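Local coordinates for protein cytochrome c-550 (Paracoccus denitrificans, PDB 1COT) that carries a covalently bound heme c and probably serves in electron transfer, at residues G44-S49 and E61-N66; P67-T72 and K84-K89. One frame throughout, in Å; residues are numbered along the deposited sequence.

Both contacts are largely buried, lie on the same side of the chain's centre with their own centres about 7 Å apart, and touch the same heme propionate. Contact 1 sets loop 44-49 against helix 57-65 and reaches the surface at one lysine, so water and backbone carbonyls carry much of it. Contact 2 sets loop 67-72 against helix 83-91 and is wholly apolar across its segments, with two tryptophans and a leucine. The loops themselves are paired through the backbone: Gly44 N lies 2.8 Å from Trp71 O. Contact 1 gives the propionate a guanidinium and a backbone N-H, contact 2 an indole N-H.

Contact 1 of 2, residues G44-S49 and E61-N66; sequences GRKIAS and EVAEKN. With HEC (heme c), chain B.
Ala63 makes the central contact between helix 57-65 and loop 44-49, packing against Ile47 and Lys46. The CA atoms of Ile47 and Ala63 are 5.7 Å apart, a close approach allowed by the small methyl: Ala63 CB sits 3.7 Å from Ile47 O and 4.4 Å from Ile47 CB, while the CG1-CD1 arm of Ile47 leads away, to Trp71. Lys46 comes in beside the same methyl. Its CG is anti to the backbone N (chi1 -172°) and the chain stays extended until a bend at chi4, which brings NZ alongside the helix end. There NZ is 3.8 Å from Ala63 O and reaches it through a water, 2.7 Å from Lys46 NZ and donating to Ala63 O.

The loop belongs to the cytochrome c heme crevice, and its other side holds the carboxylate of a heme propionate. Arg45 NH2 donates to HEC O1A at 3.0 Å (163° at the hydrogen), with the carboxylate carbon in the guanidinium plane, at its edge; Arg45 NH1 is held by Asn38 O. Ala48 N donates to HEC O2A, also at 3.0 Å, so each carboxylate oxygen is gripped from this loop.

Past the helix, Asn66 folds back: ND2 bonds Val62 O in the carbonyl plane, on a lone pair, and shares that oxygen with Asn66 N. A second water joins Lys46 NZ to Asn66 O.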
ATOM      1  N   GLY A  44      -2.554   8.566  -3.379  1.00 10.25           N
ATOM      2  CA  GLY A  44      -3.248   9.784  -3.037  1.00 10.73           C
ATOM      3  C   GLY A  44      -4.187   9.575  -1.859  1.00 16.38           C
ATOM      4  O   GLY A  44      -4.743  10.536  -1.318  1.00 16.73           O
ATOM      5  N   ARG A  45      -4.351   8.333  -1.430  1.00 13.01           N
ATOM      6  CA  ARG A  45      -5.229   8.071  -0.300  1.00 14.94           C
ATOM      7  C   ARG A  45      -4.511   8.287   1.028  1.00 18.69           C
ATOM      8  O   ARG A  45      -3.328   7.977   1.145  1.00 14.96           O
ATOM      9  CB  ARG A  45      -5.630   6.620  -0.413  1.00 13.38           C
ATOM     10  CG  ARG A  45      -6.532   6.108   0.671  1.00 15.65           C
ATOM     11  CD  ARG A  45      -7.078   4.765   0.212  1.00 18.14           C
ATOM     12  NE  ARG A  45      -6.376   3.629   0.786  1.00 14.80           N
ATOM     13  CZ  ARG A  45      -6.484   2.395   0.287  1.00 17.10           C
ATOM     14  NH1 ARG A  45      -7.246   2.131  -0.774  1.00 12.60           N
ATOM     15  NH2 ARG A  45      -5.819   1.407   0.872  1.00 15.45           N
ATOM     16  N   LYS A  46      -5.221   8.787   2.044  1.00  9.55           N
ATOM     17  CA  LYS A  46      -4.617   8.989   3.353  1.00 12.40           C
ATOM     18  C   LYS A  46      -4.134   7.646   3.892  1.00  8.31           C
ATOM     19  O   LYS A  46      -4.799   6.623   3.732  1.00 10.50           O
ATOM     20  CB  LYS A  46      -5.668   9.512   4.328  1.00 14.24           C
ATOM     21  CG  LYS A  46      -5.114   9.951   5.674  1.00 16.90           C
ATOM     22  CD  LYS A  46      -6.179  10.480   6.635  1.00 26.30           C
ATOM     23  CE  LYS A  46      -5.607  11.189   7.844  1.00 20.16           C
ATOM     24  NZ  LYS A  46      -4.738  10.314   8.644  1.00 19.97           N
ATOM     25  N   ILE A  47      -2.967   7.629   4.516  1.00 11.35           N
ATOM     26  CA  ILE A  47      -2.429   6.389   5.070  1.00 12.54           C
ATOM     27  C   ILE A  47      -3.423   5.734   6.020  1.00 11.89           C
ATOM     28  O   ILE A  47      -4.090   6.441   6.776  1.00 14.02           O
ATOM     29  CB  ILE A  47      -1.223   6.744   5.950  1.00 18.34           C
ATOM     30  CG1 ILE A  47      -0.225   7.641   5.219  1.00 27.19           C
ATOM     31  CG2 ILE A  47      -0.547   5.504   6.511  1.00 23.81           C
ATOM     32  CD1 ILE A  47       0.435   6.966   4.019  1.00 19.05           C
ATOM     33  N   ALA A  48      -3.491   4.401   6.003  1.00 10.29           N
ATOM     34  CA  ALA A  48      -4.359   3.609   6.873  1.00 12.90           C
ATOM     35  C   ALA A  48      -5.742   4.211   6.979  1.00 17.10           C
ATOM     36  O   ALA A  48      -6.221   4.480   8.081  1.00 13.92           O
ATOM     37  CB  ALA A  48      -3.734   3.508   8.261  1.00 11.43           C
ATOM     38  N   SER A  49      -6.385   4.425   5.839  1.00 12.06           N
ATOM     39  CA  SER A  49      -7.706   5.019   5.892  1.00 14.31           C
ATOM     40  C   SER A  49      -8.807   4.123   5.368  1.00 32.63           C
ATOM     41  O   SER A  49      -9.947   4.577   5.253  1.00 18.84           O
ATOM     42  CB  SER A  49      -7.750   6.400   5.265  1.00 10.83           C
ATOM     43  OG  SER A  49      -7.490   6.290   3.883  1.00 13.96           O
ATOM     44  N   GLU A  61      -0.168   4.674  14.003  1.00 12.79           N
ATOM     45  CA  GLU A  61       0.616   5.719  14.642  1.00 13.05           C
ATOM     46  C   GLU A  61       1.179   6.658  13.584  1.00 17.08           C
ATOM     47  O   GLU A  61       1.225   7.869  13.778  1.00 15.73           O
ATOM     48  CB  GLU A  61       1.758   5.171  15.513  1.00 13.38           C
ATOM     49  CG  GLU A  61       2.552   6.290  16.209  1.00 20.54           C
ATOM     50  CD  GLU A  61       3.462   5.721  17.266  1.00 44.11           C
ATOM     51  OE1 GLU A  61       3.031   4.575  17.727  1.00 49.16           O
ATOM     52  OE2 GLU A  61       4.489   6.253  17.633  1.00 49.30           O
ATOM     53  N   VAL A  62       1.615   6.121  12.445  1.00 11.47           N
ATOM     54  CA  VAL A  62       2.133   6.997  11.417  1.00 13.65           C
ATOM     55  C   VAL A  62       1.023   7.971  10.988  1.00 17.36           C
ATOM     56  O   VAL A  62       1.281   9.166  10.868  1.00 14.84           O
ATOM     57  CB  VAL A  62       2.575   6.208  10.193  1.00 19.68           C
ATOM     58  CG1 VAL A  62       2.908   7.148   9.044  1.00 14.35           C
ATOM     59  CG2 VAL A  62       3.762   5.310  10.526  1.00 15.68           C
ATOM     60  N   ALA A  63      -0.221   7.487  10.770  1.00 13.73           N
ATOM     61  CA  ALA A  63      -1.348   8.342  10.359  1.00 14.07           C
ATOM     62  C   ALA A  63      -1.633   9.441  11.374  1.00 15.94           C
ATOM     63  O   ALA A  63      -1.847  10.606  11.032  1.00 14.28           O
ATOM     64  CB  ALA A  63      -2.587   7.515  10.037  1.00 13.63           C
ATOM     65  N   GLU A  64      -1.624   9.053  12.634  1.00 19.05           N
ATOM     66  CA  GLU A  64      -1.875   9.952  13.729  1.00 13.44           C
ATOM     67  C   GLU A  64      -0.834  11.055  13.840  1.00 13.75           C
ATOM     68  O   GLU A  64      -1.132  12.243  13.996  1.00 20.17           O
ATOM     69  CB  GLU A  64      -1.954   9.059  14.946  1.00 19.31           C
ATOM     70  CG  GLU A  64      -2.395   9.901  16.126  1.00 40.72           C
ATOM     71  CD  GLU A  64      -2.484   8.974  17.268  1.00100.00           C
ATOM     72  OE1 GLU A  64      -2.327   7.724  16.920  1.00 99.15           O
ATOM     73  OE2 GLU A  64      -2.666   9.358  18.407  1.00100.00           O
ATOM     74  N   LYS A  65       0.411  10.640  13.727  1.00 13.54           N
ATOM     75  CA  LYS A  65       1.507  11.553  13.780  1.00 14.03           C
ATOM     76  C   LYS A  65       1.635  12.396  12.509  1.00 22.81           C
ATOM     77  O   LYS A  65       2.243  13.450  12.600  1.00 21.89           O
ATOM     78  CB  LYS A  65       2.802  10.799  13.994  1.00 19.78           C
ATOM     79  CG  LYS A  65       3.004  10.286  15.405  1.00 26.42           C
ATOM     80  CD  LYS A  65       4.423   9.750  15.534  1.00 88.55           C
ATOM     81  CE  LYS A  65       4.855   9.259  16.914  1.00100.00           C
ATOM     82  NZ  LYS A  65       6.303   9.371  17.133  1.00100.00           N
ATOM     83  N   ASN A  66       1.124  11.992  11.347  1.00 14.10           N
ATOM     84  CA  ASN A  66       1.254  12.772  10.113  1.00 13.61           C
ATOM     85  C   ASN A  66      -0.119  12.783   9.455  1.00 19.84           C
ATOM     86  O   ASN A  66      -0.385  12.045   8.511  1.00 17.58           O
ATOM     87  CB  ASN A  66       2.205  11.952   9.229  1.00 15.48           C
ATOM     88  CG  ASN A  66       3.565  11.704   9.857  1.00 36.00           C
ATOM     89  OD1 ASN A  66       4.444  12.562   9.733  1.00 27.01           O
ATOM     90  ND2 ASN A  66       3.770  10.561  10.509  1.00 21.30           N
TER
HETATM   91 FE   HEC B 130       0.354  -5.224   1.770  1.00 11.12          FE
HETATM   92  CHA HEC B 130      -0.891  -2.930   3.886  1.00  9.37           C
HETATM   93  CHB HEC B 130       1.077  -2.815  -0.461  1.00 14.03           C
HETATM   94  CHC HEC B 130       1.618  -7.544  -0.365  1.00  9.34           C
HETATM   95  CHD HEC B 130      -0.472  -7.703   3.919  1.00 11.80           C
HETATM   96  NA  HEC B 130       0.159  -3.268   1.709  1.00  8.46           N
HETATM   97  C1A HEC B 130      -0.406  -2.489   2.712  1.00  8.80           C
HETATM   98  C2A HEC B 130      -0.388  -1.104   2.301  1.00 10.51           C
HETATM   99  C3A HEC B 130       0.165  -1.044   1.076  1.00 12.26           C
HETATM  100  C4A HEC B 130       0.496  -2.386   0.714  1.00  9.42           C
HETATM  101  CMA HEC B 130       0.415   0.174   0.219  1.00 10.82           C
HETATM  102  CAA HEC B 130      -0.904   0.043   3.128  1.00  7.76           C
HETATM  103  CBA HEC B 130      -2.372   0.301   2.756  1.00 14.97           C
HETATM  104  CGA HEC B 130      -3.047   1.505   3.420  1.00 10.37           C
HETATM  105  O1A HEC B 130      -4.242   1.398   3.373  1.00 14.30           O
HETATM  106  O2A HEC B 130      -2.496   2.453   3.924  1.00 11.72           O
HETATM  107  NB  HEC B 130       1.193  -5.211  -0.011  1.00 10.52           N
HETATM  108  C1B HEC B 130       1.340  -4.100  -0.782  1.00  9.51           C
HETATM  109  C2B HEC B 130       1.932  -4.496  -2.023  1.00  9.38           C
HETATM  110  C3B HEC B 130       2.086  -5.810  -1.972  1.00 12.95           C
HETATM  111  C4B HEC B 130       1.635  -6.246  -0.723  1.00 11.42           C
HETATM  112  CMB HEC B 130       2.311  -3.496  -3.132  1.00  9.42           C
HETATM  113  CAB HEC B 130       2.765  -6.643  -2.984  1.00 15.18           C
HETATM  114  CBB HEC B 130       4.174  -6.366  -3.425  1.00 10.36           C
HETATM  115  NC  HEC B 130       0.565  -7.164   1.761  1.00 10.15           N
HETATM  116  C1C HEC B 130       1.093  -7.981   0.797  1.00 10.49           C
HETATM  117  C2C HEC B 130       1.007  -9.369   1.197  1.00 10.71           C
HETATM  118  C3C HEC B 130       0.401  -9.401   2.404  1.00 10.48           C
HETATM  119  C4C HEC B 130       0.116  -8.040   2.739  1.00  8.19           C
HETATM  120  CMC HEC B 130       1.520 -10.550   0.380  1.00 13.40           C
HETATM  121  CAC HEC B 130       0.043 -10.577   3.273  1.00 12.59           C
HETATM  122  CBC HEC B 130       0.775 -11.871   3.437  1.00  9.65           C
HETATM  123  ND  HEC B 130      -0.480  -5.304   3.571  1.00 11.41           N
HETATM  124  C1D HEC B 130      -0.750  -6.441   4.288  1.00  8.97           C
HETATM  125  C2D HEC B 130      -1.388  -6.067   5.537  1.00  8.71           C
HETATM  126  C3D HEC B 130      -1.509  -4.727   5.490  1.00  8.09           C
HETATM  127  C4D HEC B 130      -0.931  -4.251   4.285  1.00 13.02           C
HETATM  128  CMD HEC B 130      -1.815  -7.012   6.637  1.00 11.55           C
HETATM  129  CAD HEC B 130      -2.004  -3.856   6.579  1.00 11.73           C
HETATM  130  CBD HEC B 130      -0.683  -3.450   7.303  1.00 14.11           C
HETATM  131  CGD HEC B 130      -0.784  -2.924   8.685  1.00 21.69           C
HETATM  132  O1D HEC B 130      -1.822  -2.675   9.249  1.00 12.72           O
HETATM  133  O2D HEC B 130       0.324  -2.723   9.246  1.00 13.49           O
HETATM  134  O   HOH W   1      -2.292  10.307   7.465  1.00 16.75           O
HETATM  135  O   HOH W   2      -4.470  11.175  11.203  1.00 24.23           O

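Contact 2 of 2, residues P67-T72 and K84-K89; sequences PDLTWT and KPWLVK. With HEC (heme c), chain B.
Loop 67-72 and helical segment 84-89 keep their backbones well apart, the CA atoms of Trp71 and Trp86 being 12.8 Å from each other and those of Leu69 and Leu87 13.2 Å, so large side chains must span the gap. Two indoles do most of this. The six-membered rings of Trp71 and Trp86 have centroids 5.2 Å apart and planes inclined at 28°, close to parallel but strongly offset. Contact is made at their outer corners: Trp71 CH2 lies over one face of Trp86, 3.7 Å from Trp86 CH2, and Trp71 CZ3 is 3.8 Å from that same atom. Trp86 gets there with CG anti to the backbone N (chi1 -168°), its CB already directed at the loop. Leu69 adds one branch, CD2, at 4.3 Å from Trp86 CH2.

The opposite end of the Trp71 indole serves the heme. NE1 donates to HEC O2A at 2.8 Å, with 166° at the hydrogen and the oxygen in the ring plane at its edge; this nearly straight bond and the packing at CH2 should together limit rotation of the ring. A tryptophan N-H given to a heme propionate is a familiar feature of the class I cytochrome c fold, here with Trp71 backed by Trp86.

Tyr79 of helix 73-81 meets both indoles, edge-to-face with Trp86, while Leu76 of that helix touches Trp71; Val62 of helix 57-65 packs on Trp86, which thus sits among three helices, its own 83-91 included.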
ATOM      1  N   PRO A  67      -1.012  13.603   9.973  1.00 17.70           N
ATOM      2  CA  PRO A  67      -2.365  13.655   9.488  1.00 17.37           C
ATOM      3  C   PRO A  67      -2.597  13.999   8.043  1.00 15.39           C
ATOM      4  O   PRO A  67      -3.580  13.589   7.430  1.00 19.86           O
ATOM      5  CB  PRO A  67      -3.137  14.582  10.417  1.00 16.52           C
ATOM      6  CG  PRO A  67      -2.129  15.167  11.395  1.00 21.49           C
ATOM      7  CD  PRO A  67      -0.764  14.612  11.039  1.00 21.80           C
ATOM      8  N   ASP A  68      -1.678  14.756   7.521  1.00 14.67           N
ATOM      9  CA  ASP A  68      -1.834  15.131   6.159  1.00 15.17           C
ATOM     10  C   ASP A  68      -1.156  14.156   5.213  1.00 29.17           C
ATOM     11  O   ASP A  68      -1.141  14.368   4.001  1.00 22.37           O
ATOM     12  CB  ASP A  68      -1.179  16.506   5.997  1.00 20.35           C
ATOM     13  CG  ASP A  68       0.233  16.550   6.519  1.00 31.68           C
ATOM     14  OD1 ASP A  68       0.723  15.715   7.252  1.00 29.68           O
ATOM     15  OD2 ASP A  68       0.883  17.599   6.088  1.00 47.96           O
ATOM     16  N   LEU A  69      -0.587  13.090   5.742  1.00 17.27           N
ATOM     17  CA  LEU A  69       0.088  12.140   4.893  1.00 20.13           C
ATOM     18  C   LEU A  69      -0.825  11.227   4.105  1.00 12.82           C
ATOM     19  O   LEU A  69      -1.690  10.530   4.631  1.00 14.29           O
ATOM     20  CB  LEU A  69       1.088  11.293   5.703  1.00 19.79           C
ATOM     21  CG  LEU A  69       2.018  10.443   4.838  1.00 21.42           C
ATOM     22  CD1 LEU A  69       2.805  11.354   3.894  1.00 18.21           C
ATOM     23  CD2 LEU A  69       2.974   9.683   5.737  1.00 22.09           C
ATOM     24  N   THR A  70      -0.594  11.269   2.808  1.00 16.10           N
ATOM     25  CA  THR A  70      -1.321  10.458   1.864  1.00 20.70           C
ATOM     26  C   THR A  70      -0.248   9.705   1.117  1.00 17.62           C
ATOM     27  O   THR A  70       0.883  10.165   1.023  1.00 19.58           O
ATOM     28  CB  THR A  70      -2.205  11.271   0.908  1.00 17.36           C
ATOM     29  OG1 THR A  70      -1.383  12.103   0.112  1.00 19.87           O
ATOM     30  CG2 THR A  70      -3.206  12.097   1.707  1.00 17.09           C
ATOM     31  N   TRP A  71      -0.583   8.554   0.599  1.00 11.18           N
ATOM     32  CA  TRP A  71       0.433   7.823  -0.113  1.00 15.91           C
ATOM     33  C   TRP A  71       0.841   8.401  -1.448  1.00 24.87           C
ATOM     34  O   TRP A  71       0.011   8.652  -2.322  1.00 19.55           O
ATOM     35  CB  TRP A  71      -0.154   6.464  -0.497  1.00  9.89           C
ATOM     36  CG  TRP A  71      -0.211   5.513   0.636  1.00 10.17           C
ATOM     37  CD1 TRP A  71      -1.337   4.968   1.149  1.00 13.98           C
ATOM     38  CD2 TRP A  71       0.898   4.981   1.361  1.00 10.98           C
ATOM     39  NE1 TRP A  71      -1.007   4.109   2.167  1.00 12.81           N
ATOM     40  CE2 TRP A  71       0.358   4.102   2.318  1.00 18.46           C
ATOM     41  CE3 TRP A  71       2.281   5.171   1.276  1.00 11.56           C
ATOM     42  CZ2 TRP A  71       1.194   3.411   3.207  1.00 16.25           C
ATOM     43  CZ3 TRP A  71       3.099   4.494   2.161  1.00 12.89           C
ATOM     44  CH2 TRP A  71       2.556   3.620   3.111  1.00 11.71           C
ATOM     45  N   THR A  72       2.135   8.601  -1.619  1.00 15.00           N
ATOM     46  CA  THR A  72       2.680   9.102  -2.861  1.00 15.82           C
ATOM     47  C   THR A  72       3.372   7.904  -3.484  1.00 18.82           C
ATOM     48  O   THR A  72       3.659   6.940  -2.775  1.00 12.17           O
ATOM     49  CB  THR A  72       3.743  10.192  -2.650  1.00 18.05           C
ATOM     50  OG1 THR A  72       4.806   9.668  -1.879  1.00 17.71           O
ATOM     51  CG2 THR A  72       3.105  11.381  -1.952  1.00 18.81           C
ATOM     52  N   LYS A  84       8.731  -2.493   7.734  1.00 13.71           N
ATOM     53  CA  LYS A  84       9.339  -2.349   9.039  1.00 14.47           C
ATOM     54  C   LYS A  84      10.136  -1.084   9.273  1.00 15.45           C
ATOM     55  O   LYS A  84       9.790  -0.244  10.108  1.00 16.56           O
ATOM     56  CB  LYS A  84       9.997  -3.620   9.547  1.00 12.73           C
ATOM     57  CG  LYS A  84      10.558  -3.492  10.960  1.00 26.25           C
ATOM     58  CD  LYS A  84       9.568  -3.148  12.074  1.00 54.38           C
ATOM     59  CE  LYS A  84      10.215  -2.889  13.428  1.00 41.61           C
ATOM     60  NZ  LYS A  84       9.794  -3.816  14.485  1.00 78.09           N
ATOM     61  N   PRO A  85      11.224  -0.923   8.545  1.00 11.17           N
ATOM     62  CA  PRO A  85      12.057   0.253   8.712  1.00 14.38           C
ATOM     63  C   PRO A  85      11.325   1.548   8.416  1.00 11.74           C
ATOM     64  O   PRO A  85      11.585   2.598   9.007  1.00 13.22           O
ATOM     65  CB  PRO A  85      13.221   0.067   7.741  1.00 14.22           C
ATOM     66  CG  PRO A  85      13.027  -1.265   7.025  1.00 14.27           C
ATOM     67  CD  PRO A  85      11.807  -1.939   7.635  1.00 13.07           C
ATOM     68  N   TRP A  86      10.396   1.475   7.475  1.00 14.54           N
ATOM     69  CA  TRP A  86       9.635   2.641   7.112  1.00 13.14           C
ATOM     70  C   TRP A  86       8.821   3.096   8.316  1.00 14.62           C
ATOM     71  O   TRP A  86       8.785   4.284   8.657  1.00 14.78           O
ATOM     72  CB  TRP A  86       8.713   2.333   5.939  1.00 11.05           C
ATOM     73  CG  TRP A  86       8.121   3.571   5.348  1.00 15.86           C
ATOM     74  CD1 TRP A  86       8.732   4.411   4.477  1.00 15.96           C
ATOM     75  CD2 TRP A  86       6.808   4.117   5.568  1.00 14.41           C
ATOM     76  NE1 TRP A  86       7.890   5.431   4.142  1.00 18.38           N
ATOM     77  CE2 TRP A  86       6.692   5.283   4.790  1.00 14.55           C
ATOM     78  CE3 TRP A  86       5.722   3.718   6.344  1.00 15.41           C
ATOM     79  CZ2 TRP A  86       5.534   6.061   4.776  1.00 17.83           C
ATOM     80  CZ3 TRP A  86       4.577   4.483   6.329  1.00 24.45           C
ATOM     81  CH2 TRP A  86       4.476   5.645   5.553  1.00 15.17           C
ATOM     82  N   LEU A  87       8.162   2.129   8.953  1.00 14.81           N
ATOM     83  CA  LEU A  87       7.355   2.406  10.128  1.00 13.20           C
ATOM     84  C   LEU A  87       8.241   2.940  11.261  1.00 16.12           C
ATOM     85  O   LEU A  87       7.854   3.884  11.948  1.00 16.07           O
ATOM     86  CB  LEU A  87       6.575   1.154  10.578  1.00 12.25           C
ATOM     87  CG  LEU A  87       5.445   0.765   9.630  1.00 12.63           C
ATOM     88  CD1 LEU A  87       4.878  -0.576  10.084  1.00 15.79           C
ATOM     89  CD2 LEU A  87       4.362   1.835   9.678  1.00 14.99           C
ATOM     90  N   VAL A  88       9.439   2.370  11.467  1.00 15.06           N
ATOM     91  CA  VAL A  88      10.325   2.854  12.520  1.00 11.59           C
ATOM     92  C   VAL A  88      10.675   4.301  12.239  1.00 17.55           C
ATOM     93  O   VAL A  88      10.688   5.169  13.118  1.00 19.34           O
ATOM     94  CB  VAL A  88      11.595   2.023  12.632  1.00 25.06           C
ATOM     95  CG1 VAL A  88      12.540   2.661  13.639  1.00 16.14           C
ATOM     96  CG2 VAL A  88      11.238   0.597  13.057  1.00 18.30           C
ATOM     97  N   LYS A  89      10.972   4.556  10.983  1.00 17.96           N
ATOM     98  CA  LYS A  89      11.310   5.886  10.541  1.00 13.56           C
ATOM     99  C   LYS A  89      10.225   6.923  10.811  1.00 19.80           C
ATOM    100  O   LYS A  89      10.480   7.991  11.369  1.00 22.97           O
ATOM    101  CB  LYS A  89      11.660   5.846   9.060  1.00 18.95           C
ATOM    102  CG  LYS A  89      11.746   7.239   8.460  1.00 35.19           C
ATOM    103  CD  LYS A  89      12.322   7.284   7.053  1.00 32.94           C
ATOM    104  CE  LYS A  89      11.326   6.986   5.944  1.00 18.99           C
ATOM    105  NZ  LYS A  89      11.657   7.725   4.715  1.00 17.07           N
TER
HETATM  106 FE   HEC B 130       0.354  -5.224   1.770  1.00 11.12          FE
HETATM  107  CHA HEC B 130      -0.891  -2.930   3.886  1.00  9.37           C
HETATM  108  CHB HEC B 130       1.077  -2.815  -0.461  1.00 14.03           C
HETATM  109  CHC HEC B 130       1.618  -7.544  -0.365  1.00  9.34           C
HETATM  110  CHD HEC B 130      -0.472  -7.703   3.919  1.00 11.80           C
HETATM  111  NA  HEC B 130       0.159  -3.268   1.709  1.00  8.46           N
HETATM  112  C1A HEC B 130      -0.406  -2.489   2.712  1.00  8.80           C
HETATM  113  C2A HEC B 130      -0.388  -1.104   2.301  1.00 10.51           C
HETATM  114  C3A HEC B 130       0.165  -1.044   1.076  1.00 12.26           C
HETATM  115  C4A HEC B 130       0.496  -2.386   0.714  1.00  9.42           C
HETATM  116  CMA HEC B 130       0.415   0.174   0.219  1.00 10.82           C
HETATM  117  CAA HEC B 130      -0.904   0.043   3.128  1.00  7.76           C
HETATM  118  CBA HEC B 130      -2.372   0.301   2.756  1.00 14.97           C
HETATM  119  CGA HEC B 130      -3.047   1.505   3.420  1.00 10.37           C
HETATM  120  O1A HEC B 130      -4.242   1.398   3.373  1.00 14.30           O
HETATM  121  O2A HEC B 130      -2.496   2.453   3.924  1.00 11.72           O
HETATM  122  NB  HEC B 130       1.193  -5.211  -0.011  1.00 10.52           N
HETATM  123  C1B HEC B 130       1.340  -4.100  -0.782  1.00  9.51           C
HETATM  124  C2B HEC B 130       1.932  -4.496  -2.023  1.00  9.38           C
HETATM  125  C3B HEC B 130       2.086  -5.810  -1.972  1.00 12.95           C
HETATM  126  C4B HEC B 130       1.635  -6.246  -0.723  1.00 11.42           C
HETATM  127  CMB HEC B 130       2.311  -3.496  -3.132  1.00  9.42           C
HETATM  128  CAB HEC B 130       2.765  -6.643  -2.984  1.00 15.18           C
HETATM  129  CBB HEC B 130       4.174  -6.366  -3.425  1.00 10.36           C
HETATM  130  NC  HEC B 130       0.565  -7.164   1.761  1.00 10.15           N
HETATM  131  C1C HEC B 130       1.093  -7.981   0.797  1.00 10.49           C
HETATM  132  C2C HEC B 130       1.007  -9.369   1.197  1.00 10.71           C
HETATM  133  C3C HEC B 130       0.401  -9.401   2.404  1.00 10.48           C
HETATM  134  C4C HEC B 130       0.116  -8.040   2.739  1.00  8.19           C
HETATM  135  CMC HEC B 130       1.520 -10.550   0.380  1.00 13.40           C
HETATM  136  CAC HEC B 130       0.043 -10.577   3.273  1.00 12.59           C
HETATM  137  CBC HEC B 130       0.775 -11.871   3.437  1.00  9.65           C
HETATM  138  ND  HEC B 130      -0.480  -5.304   3.571  1.00 11.41           N
HETATM  139  C1D HEC B 130      -0.750  -6.441   4.288  1.00  8.97           C
HETATM  140  C2D HEC B 130      -1.388  -6.067   5.537  1.00  8.71           C
HETATM  141  C3D HEC B 130      -1.509  -4.727   5.490  1.00  8.09           C
HETATM  142  C4D HEC B 130      -0.931  -4.251   4.285  1.00 13.02           C
HETATM  143  CMD HEC B 130      -1.815  -7.012   6.637  1.00 11.55           C
HETATM  144  CAD HEC B 130      -2.004  -3.856   6.579  1.00 11.73           C
HETATM  145  CBD HEC B 130      -0.683  -3.450   7.303  1.00 14.11           C
HETATM  146  CGD HEC B 130      -0.784  -2.924   8.685  1.00 21.69           C
HETATM  147  O1D HEC B 130      -1.822  -2.675   9.249  1.00 12.72           O
HETATM  148  O2D HEC B 130       0.324  -2.723   9.246  1.00 13.49           O